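Local coordinates for protein putative short-chain dehydrogenase/reductase (Burkholderia xenovorans, PDB 5K9Z) that probably acts as an NAD(P)-dependent oxidoreductase on the CH-OH group of its substrates, as a member of the short-chain dehydrogenase/reductase family, at residues C[40-44]-C[82-86]; C[88-92]-C[134-140]; C[142-146]-C[232-236]. One frame throughout, in Å; residues are numbered along the deposited sequence.

Contact 1. Residues C[40-44]-C[82-86]; sequences AFVVL and ALRLH
In the Rossmann fold of this short-chain dehydrogenase/reductase, strand 41-46 of the parallel sheet is packed against the last turn of helix 72-86, where Phe-41 and Val-43 meet His-86 and Ala-82. The short axes pass 9.8 Å apart and run roughly antiparallel, their N-to-C directions 145° apart. Because side chains alternate along a strand, Phe-41 and Val-43 both point to this helix, while Val-42 between them points to helix 26-37 on the other face of the sheet.

The imidazole of His-86 is packed on both faces. One face takes the methylene of Phe-41 in a CH-pi contact, CB lying 3.9 Å from the ring centroid and almost on its normal, and the opposite face rests on CB of its own neighbour Leu-85. The two aromatic rings meet obliquely, their planes 32° apart. Val-43 sends CG2, anti to its carbonyl carbon, to CB of Ala-82 at 4.0 Å; the small alanine lets strand and helix come close, and the same methyl lies near the edge of the imidazole.

His-86 reaches the strand through a water held in the ring plane; the water donates to O of Val-42 (3.1 Å) and lies 2.6 Å from NE2 of His-86. An imidazole thus suits this partly buried margin: its face serves the apolar packing while its edge ties into the polar backbone through water.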
loop_
_atom_site.group_PDB
_atom_site.type_symbol
_atom_site.label_atom_id
_atom_site.label_comp_id
_atom_site.label_asym_id
_atom_site.label_seq_id
_atom_site.Cartn_x
_atom_site.Cartn_y
_atom_site.Cartn_z
ATOM N N ALA C 40 -4.800 26.108 21.202
ATOM C CA ALA C 40 -5.816 26.393 20.202
ATOM C C ALA C 40 -7.174 26.694 20.839
ATOM O O ALA C 40 -7.497 26.198 21.926
ATOM C CB ALA C 40 -5.942 25.217 19.236
ATOM N N PHE C 41 -7.968 27.514 20.138
ATOM C CA PHE C 41 -9.404 27.644 20.397
ATOM C C PHE C 41 -10.136 26.519 19.688
ATOM O O PHE C 41 -10.075 26.425 18.460
ATOM C CB PHE C 41 -9.939 28.986 19.890
ATOM C CG PHE C 41 -9.337 30.177 20.551
ATOM C CD1 PHE C 41 -9.850 30.644 21.754
ATOM C CD2 PHE C 41 -8.293 30.859 19.957
ATOM C CE1 PHE C 41 -9.316 31.755 22.367
ATOM C CE2 PHE C 41 -7.750 31.973 20.569
ATOM C CZ PHE C 41 -8.258 32.419 21.778
ATOM N N VAL C 42 -10.848 25.683 20.441
ATOM C CA VAL C 42 -11.424 24.458 19.898
ATOM C C VAL C 42 -12.942 24.563 19.904
ATOM O O VAL C 42 -13.553 24.883 20.932
ATOM C CB VAL C 42 -10.960 23.216 20.676
ATOM C CG1 VAL C 42 -11.575 21.958 20.067
ATOM C CG2 VAL C 42 -9.410 23.133 20.701
ATOM N N VAL C 43 -13.546 24.282 18.761
ATOM C CA VAL C 43 -14.981 24.073 18.661
ATOM C C VAL C 43 -15.182 22.569 18.588
ATOM O O VAL C 43 -14.656 21.910 17.680
ATOM C CB VAL C 43 -15.581 24.780 17.437
ATOM C CG1 VAL C 43 -17.063 24.415 17.291
ATOM C CG2 VAL C 43 -15.424 26.305 17.555
ATOM N N LEU C 44 -15.899 22.026 19.569
ATOM C CA LEU C 44 -16.166 20.595 19.657
ATOM C C LEU C 44 -17.488 20.269 18.978
ATOM O O LEU C 44 -18.546 20.734 19.415
ATOM C CB LEU C 44 -16.210 20.162 21.120
ATOM C CG LEU C 44 -14.876 20.043 21.851
ATOM C CD1 LEU C 44 -14.343 21.391 22.252
ATOM C CD2 LEU C 44 -15.121 19.193 23.062
ATOM N N ALA C 82 -17.620 28.400 14.230
ATOM C CA ALA C 82 -16.213 28.702 14.480
ATOM C C ALA C 82 -15.863 30.108 13.993
ATOM O O ALA C 82 -15.223 30.879 14.715
ATOM C CB ALA C 82 -15.319 27.645 13.826
ATOM N N LEU C 83 -16.333 30.479 12.800
ATOM C CA LEU C 83 -16.042 31.811 12.264
ATOM C C LEU C 83 -16.717 32.911 13.080
ATOM O O LEU C 83 -16.109 33.952 13.333
ATOM C CB LEU C 83 -16.482 31.897 10.804
ATOM C CG LEU C 83 -15.778 30.965 9.818
ATOM C CD1 LEU C 83 -16.421 31.111 8.451
ATOM C CD2 LEU C 83 -14.270 31.243 9.750
ATOM N N ARG C 84 -17.971 32.700 13.505
ATOM C CA ARG C 84 -18.666 33.713 14.299
ATOM C C ARG C 84 -17.967 33.959 15.629
ATOM O O ARG C 84 -17.821 35.109 16.059
ATOM C CB ARG C 84 -20.122 33.289 14.538
ATOM C CG ARG C 84 -20.951 34.322 15.305
ATOM C CD ARG C 84 -22.378 33.844 15.550
ATOM N NE ARG C 84 -22.432 32.645 16.375
ATOM C CZ ARG C 84 -22.336 32.641 17.700
ATOM N NH1 ARG C 84 -22.175 33.781 18.365
ATOM N NH2 ARG C 84 -22.405 31.495 18.358
ATOM N N LEU C 85 -17.524 32.891 16.288
ATOM C CA LEU C 85 -16.887 32.982 17.599
ATOM C C LEU C 85 -15.461 33.520 17.518
ATOM O O LEU C 85 -15.041 34.296 18.379
ATOM C CB LEU C 85 -16.872 31.602 18.260
ATOM C CG LEU C 85 -18.190 31.005 18.747
ATOM C CD1 LEU C 85 -17.995 29.577 19.247
ATOM C CD2 LEU C 85 -18.753 31.865 19.867
ATOM N N HIS C 86 -14.698 33.112 16.508
ATOM C CA HIS C 86 -13.269 33.382 16.487
ATOM C C HIS C 86 -12.771 34.100 15.239
ATOM O O HIS C 86 -11.582 34.445 15.187
ATOM C CB HIS C 86 -12.487 32.073 16.681
ATOM C CG HIS C 86 -12.918 31.291 17.887
ATOM N ND1 HIS C 86 -12.654 31.703 19.177
ATOM C CD2 HIS C 86 -13.586 30.118 17.999
ATOM C CE1 HIS C 86 -13.160 30.829 20.032
ATOM N NE2 HIS C 86 -13.733 29.858 19.343
HETATM O O HOH W 1 -14.426 27.891 20.938
#

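Contact 2. Residues C[88-92]-C[134-140]; sequences RLDCM and AMVKQGS
Gln-138, Met-135 and Leu-89 form most of this contact, which belongs to the Rossmann fold: the start of strand 91-94 and the residues leading into it lie against the C-terminal end of helix 110-138. Gly-139 is the first residue to leave helical backbone angles. Its positive phi calls for glycine, since a CB there would be jammed against the preceding carbonyl O.

Gln-138 uses both ends of its amide on the backbone of one residue. OE1 accepts from N of Leu-89 at 2.9 Å in a nearly straight bond, and NE2 donates to O of Leu-89 at 2.7 Å. O of Leu-89 lies in the amide plane of Gln-138, whereas NE2 stands 40° out of the Leu-89 carbonyl plane, away from a lone pair. A glutamine suits the place because a donor and an acceptor side by side can serve the N-H and C=O of a residue just before the strand. With CG anti to the carbonyl carbon (chi1 -72°) and the chain extended beyond it, the amide reaches across from the helix end.

Met-135 is the apolar counterpart. Its extended, unbranched chain carries CE onto the backbone of Asp-90, 3.7 Å from its O, and beside CG of Leu-89 and CB of Met-92.

CD of Gln-138 lies over one face of the Arg-88 guanidinium, toward its rim, the planes 23° apart. OD2 of Asp-90 accepts from N of Val-17, joining the carboxylate to the neighbouring strand, and a water donates to OD1 of Asp-90 at 2.8 Å. Arg-88 grips this carboxylate side-on through NE and NH2, with NH2 of Arg-88 meeting a syn lone pair of OD1 of Asp-90 at 2.9 Å.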
loop_
_atom_site.group_PDB
_atom_site.type_symbol
_atom_site.label_atom_id
_atom_site.label_comp_id
_atom_site.label_asym_id
_atom_site.label_seq_id
_atom_site.Cartn_x
_atom_site.Cartn_y
_atom_site.Cartn_z
ATOM N N ARG C 88 -12.002 33.109 12.316
ATOM C CA ARG C 88 -11.194 32.351 11.368
ATOM C C ARG C 88 -11.331 30.875 11.702
ATOM O O ARG C 88 -11.810 30.508 12.774
ATOM C CB ARG C 88 -9.720 32.791 11.414
ATOM C CG ARG C 88 -9.079 32.582 12.780
ATOM C CD ARG C 88 -7.659 33.123 12.863
ATOM N NE ARG C 88 -6.747 32.504 11.895
ATOM C CZ ARG C 88 -6.317 33.096 10.783
ATOM N NH1 ARG C 88 -6.708 34.330 10.494
ATOM N NH2 ARG C 88 -5.494 32.462 9.961
ATOM N N LEU C 89 -10.897 30.030 10.764
ATOM C CA LEU C 89 -10.757 28.592 10.980
ATOM C C LEU C 89 -9.397 28.153 10.449
ATOM O O LEU C 89 -9.104 28.333 9.261
ATOM C CB LEU C 89 -11.867 27.807 10.286
ATOM C CG LEU C 89 -11.806 26.295 10.492
ATOM C CD1 LEU C 89 -11.948 25.938 11.975
ATOM C CD2 LEU C 89 -12.875 25.610 9.661
ATOM N N ASP C 90 -8.557 27.609 11.325
ATOM C CA ASP C 90 -7.210 27.219 10.921
ATOM C C ASP C 90 -7.059 25.731 10.681
ATOM O O ASP C 90 -6.241 25.327 9.851
ATOM C CB ASP C 90 -6.205 27.654 11.978
ATOM C CG ASP C 90 -6.164 29.147 12.131
ATOM O OD1 ASP C 90 -5.751 29.809 11.160
ATOM O OD2 ASP C 90 -6.528 29.655 13.212
ATOM N N CYS C 91 -7.817 24.909 11.399
ATOM C CA CYS C 91 -7.657 23.469 11.318
ATOM C C CYS C 91 -9.027 22.820 11.404
ATOM O O CYS C 91 -9.828 23.172 12.273
ATOM C CB CYS C 91 -6.740 22.949 12.434
ATOM S SG CYS C 91 -6.550 21.153 12.392
ATOM N N MET C 92 -9.312 21.915 10.475
ATOM C CA MET C 92 -10.540 21.129 10.477
ATOM C C MET C 92 -10.179 19.662 10.671
ATOM O O MET C 92 -9.315 19.146 9.960
ATOM C CB MET C 92 -11.295 21.302 9.165
ATOM C CG MET C 92 -12.524 20.415 9.044
ATOM S SD MET C 92 -13.875 21.041 10.042
ATOM C CE MET C 92 -15.224 19.957 9.562
ATOM N N ALA C 134 -13.965 28.512 4.036
ATOM C CA ALA C 134 -13.418 29.503 4.960
ATOM C C ALA C 134 -11.920 29.698 4.733
ATOM O O ALA C 134 -11.405 30.818 4.843
ATOM C CB ALA C 134 -13.714 29.088 6.405
ATOM N N MET C 135 -11.209 28.625 4.395
ATOM C CA MET C 135 -9.753 28.665 4.435
ATOM C C MET C 135 -9.150 29.297 3.191
ATOM O O MET C 135 -8.125 29.979 3.296
ATOM C CB MET C 135 -9.190 27.261 4.654
ATOM C CG MET C 135 -9.462 26.753 6.061
ATOM S SD MET C 135 -8.997 25.026 6.206
ATOM C CE MET C 135 -9.378 24.697 7.929
ATOM N N VAL C 136 -9.745 29.085 2.008
ATOM C CA VAL C 136 -9.157 29.693 0.816
ATOM C C VAL C 136 -9.210 31.209 0.915
ATOM O O VAL C 136 -8.358 31.898 0.345
ATOM C CB VAL C 136 -9.815 29.193 -0.494
ATOM C CG1 VAL C 136 -9.620 27.684 -0.648
ATOM C CG2 VAL C 136 -11.277 29.570 -0.559
ATOM N N LYS C 137 -10.171 31.753 1.667
ATOM C CA LYS C 137 -10.188 33.197 1.904
ATOM C C LYS C 137 -8.995 33.634 2.749
ATOM O O LYS C 137 -8.397 34.685 2.490
ATOM C CB LYS C 137 -11.492 33.608 2.585
ATOM C CG LYS C 137 -12.750 33.424 1.743
ATOM C CD LYS C 137 -13.991 33.868 2.515
ATOM C CE LYS C 137 -15.274 33.668 1.718
ATOM N NZ LYS C 137 -15.445 34.721 0.681
ATOM N N GLN C 138 -8.636 32.841 3.764
ATOM C CA GLN C 138 -7.464 33.132 4.591
ATOM C C GLN C 138 -6.156 33.003 3.814
ATOM O O GLN C 138 -5.163 33.649 4.165
ATOM C CB GLN C 138 -7.424 32.182 5.800
ATOM C CG GLN C 138 -8.475 32.461 6.868
ATOM C CD GLN C 138 -8.834 31.231 7.702
ATOM O OE1 GLN C 138 -9.871 31.218 8.378
ATOM N NE2 GLN C 138 -7.984 30.188 7.654
ATOM N N GLY C 139 -6.114 32.139 2.801
ATOM C CA GLY C 139 -4.847 31.769 2.206
ATOM C C GLY C 139 -4.037 30.812 3.051
ATOM O O GLY C 139 -2.825 30.706 2.859
ATOM N N SER C 140 -4.667 30.123 4.003
ATOM C CA SER C 140 -3.963 29.173 4.856
ATOM C C SER C 140 -4.996 28.307 5.559
ATOM O O SER C 140 -6.172 28.667 5.660
ATOM C CB SER C 140 -3.079 29.861 5.902
ATOM O OG SER C 140 -3.898 30.533 6.850
HETATM O O HOH W 2 -3.866 33.662 7.171
HETATM O O HOH W 3 -4.720 28.966 8.647
#

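Contact 3. Residues C[142-146]-C[232-236]; sequences CILSV and LVYLA
Leu-144 projects from strand 141-146 into the last turn of helix 225-236, meeting Leu-232, Leu-235 and Ala-236 in a helix-on-sheet layer of the Rossmann fold. The segments run almost antiparallel, at 157°, with their axes 9.3 Å apart.

Leu-144 can be followed outward. Its CB touches CD2 of Leu-232 at 3.8 Å, the two leucines sliding past each other in opposite directions, so that each lies along the flank of the other. CG is turned beside the backbone N (chi1 -58°), and from there the branches divide the helix surface. CD1 packs on the backbone, 3.4 Å from O of Leu-232, and also lies 4.1 Å from CB of Ala-236. CD2 goes to Leu-235, 3.8 Å from its CB and slightly farther from its CD1. A leucine fits here because its fork lets one methyl sit between O of Leu-232 and CB of Ala-236 while the other goes to Leu-235, and Ala-236 is small enough to let the fork approach the backbone.

To either side along the strand the contact is slighter. Val-146 places CG2 4.0 Å from CD1 of Leu-232, the two side chains crossing at about a right angle. At the other end Cys-142 points its SG at the close of the helix, 3.6 Å from O of Leu-235; that oxygen accepts a hydrogen bond from NH2 of Arg-185, on the neighbouring strand.

No hydrogen bond links the two segments, and all the touching residues are buried. The cohesion is therefore that of close packing of apolar side chains, while main-chain groups are bonded within the helix, between strands or, as with O of Leu-235, to a side chain.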
loop_
_atom_site.group_PDB
_atom_site.type_symbol
_atom_site.label_atom_id
_atom_site.label_comp_id
_atom_site.label_asym_id
_atom_site.label_seq_id
_atom_site.Cartn_x
_atom_site.Cartn_y
_atom_site.Cartn_z
ATOM N N CYS C 142 -5.505 23.959 7.403
ATOM C CA CYS C 142 -5.122 22.560 7.405
ATOM C C CYS C 142 -6.383 21.735 7.611
ATOM O O CYS C 142 -7.064 21.900 8.627
ATOM C CB CYS C 142 -4.105 22.297 8.525
ATOM S SG CYS C 142 -3.483 20.651 8.537
ATOM N N ILE C 143 -6.705 20.861 6.660
ATOM C CA ILE C 143 -7.880 19.998 6.755
ATOM C C ILE C 143 -7.408 18.564 6.967
ATOM O O ILE C 143 -6.665 18.010 6.144
ATOM C CB ILE C 143 -8.764 20.118 5.505
ATOM C CG1 ILE C 143 -9.196 21.582 5.317
ATOM C CG2 ILE C 143 -9.972 19.238 5.644
ATOM C CD1 ILE C 143 -9.937 21.856 4.009
ATOM N N LEU C 144 -7.839 17.963 8.066
ATOM C CA LEU C 144 -7.340 16.654 8.475
ATOM C C LEU C 144 -8.505 15.694 8.650
ATOM O O LEU C 144 -9.529 16.053 9.229
ATOM C CB LEU C 144 -6.537 16.759 9.783
ATOM C CG LEU C 144 -5.326 17.692 9.759
ATOM C CD1 LEU C 144 -4.729 17.892 11.147
ATOM C CD2 LEU C 144 -4.284 17.134 8.802
ATOM N N SER C 145 -8.351 14.471 8.146
ATOM C CA SER C 145 -9.390 13.459 8.260
ATOM C C SER C 145 -8.824 12.231 8.962
ATOM O O SER C 145 -7.718 11.780 8.654
ATOM C CB SER C 145 -9.943 13.071 6.886
ATOM O OG SER C 145 -10.494 14.199 6.214
ATOM N N VAL C 146 -9.589 11.676 9.895
ATOM C CA VAL C 146 -9.169 10.463 10.597
ATOM C C VAL C 146 -9.692 9.301 9.763
ATOM O O VAL C 146 -10.889 8.974 9.798
ATOM C CB VAL C 146 -9.687 10.427 12.033
ATOM C CG1 VAL C 146 -9.264 9.101 12.750
ATOM C CG2 VAL C 146 -9.186 11.663 12.790
ATOM N N LEU C 232 -2.233 14.136 14.633
ATOM C CA LEU C 232 -2.992 15.230 14.050
ATOM C C LEU C 232 -2.366 16.573 14.393
ATOM O O LEU C 232 -2.316 17.473 13.551
ATOM C CB LEU C 232 -4.441 15.173 14.543
ATOM C CG LEU C 232 -5.245 14.001 13.997
ATOM C CD1 LEU C 232 -6.469 13.782 14.852
ATOM C CD2 LEU C 232 -5.659 14.269 12.541
ATOM N N VAL C 233 -1.913 16.745 15.636
ATOM C CA VAL C 233 -1.281 18.014 15.990
ATOM C C VAL C 233 0.013 18.192 15.199
ATOM O O VAL C 233 0.287 19.277 14.674
ATOM C CB VAL C 233 -1.063 18.111 17.514
ATOM C CG1 VAL C 233 -0.131 19.270 17.857
ATOM C CG2 VAL C 233 -2.417 18.319 18.218
ATOM N N TYR C 234 0.805 17.120 15.057
ATOM C CA TYR C 234 1.971 17.200 14.174
ATOM C C TYR C 234 1.572 17.696 12.780
ATOM O O TYR C 234 2.165 18.647 12.250
ATOM C CB TYR C 234 2.685 15.854 14.065
ATOM C CG TYR C 234 3.706 15.859 12.944
ATOM C CD1 TYR C 234 4.877 16.611 13.041
ATOM C CD2 TYR C 234 3.476 15.150 11.771
ATOM C CE1 TYR C 234 5.807 16.636 11.998
ATOM C CE2 TYR C 234 4.384 15.175 10.725
ATOM C CZ TYR C 234 5.546 15.908 10.846
ATOM O OH TYR C 234 6.437 15.922 9.794
ATOM N N LEU C 235 0.550 17.076 12.182
ATOM C CA LEU C 235 0.160 17.468 10.831
ATOM C C LEU C 235 -0.366 18.900 10.770
ATOM O O LEU C 235 -0.212 19.565 9.735
ATOM C CB LEU C 235 -0.874 16.496 10.259
ATOM C CG LEU C 235 -0.381 15.099 9.867
ATOM C CD1 LEU C 235 -1.532 14.224 9.416
ATOM C CD2 LEU C 235 0.683 15.173 8.783
ATOM N N ALA C 236 -0.986 19.399 11.848
ATOM C CA ALA C 236 -1.486 20.774 11.840
ATOM C C ALA C 236 -0.401 21.802 12.142
ATOM O O ALA C 236 -0.596 22.995 11.870
ATOM C CB ALA C 236 -2.622 20.948 12.844
#

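How the contacts relate
From the N terminus, contact 1 (40-44 with 82-86) closes first, over 37 intervening residues; contact 2 (88-92 with 134-140) opens just after it and spans 41; contact 3 (142-146 with 232-236) opens almost at once and closes the longest loop, of 85. The three are in series, neither nested nor crossed, and each joins a helix to the same parallel sheet. Helix 110-138 packs on the Ile-143 side of strand 141-146, helix 225-236 on the Leu-144 side. Contact 2 touches both others: Leu-83 packs on Arg-88 and Ala-134, and probable backbone hydrogen bonds run from Cys-142 to Asp-90 and from Leu-144 to Met-92. Contacts 1 and 3 do not touch.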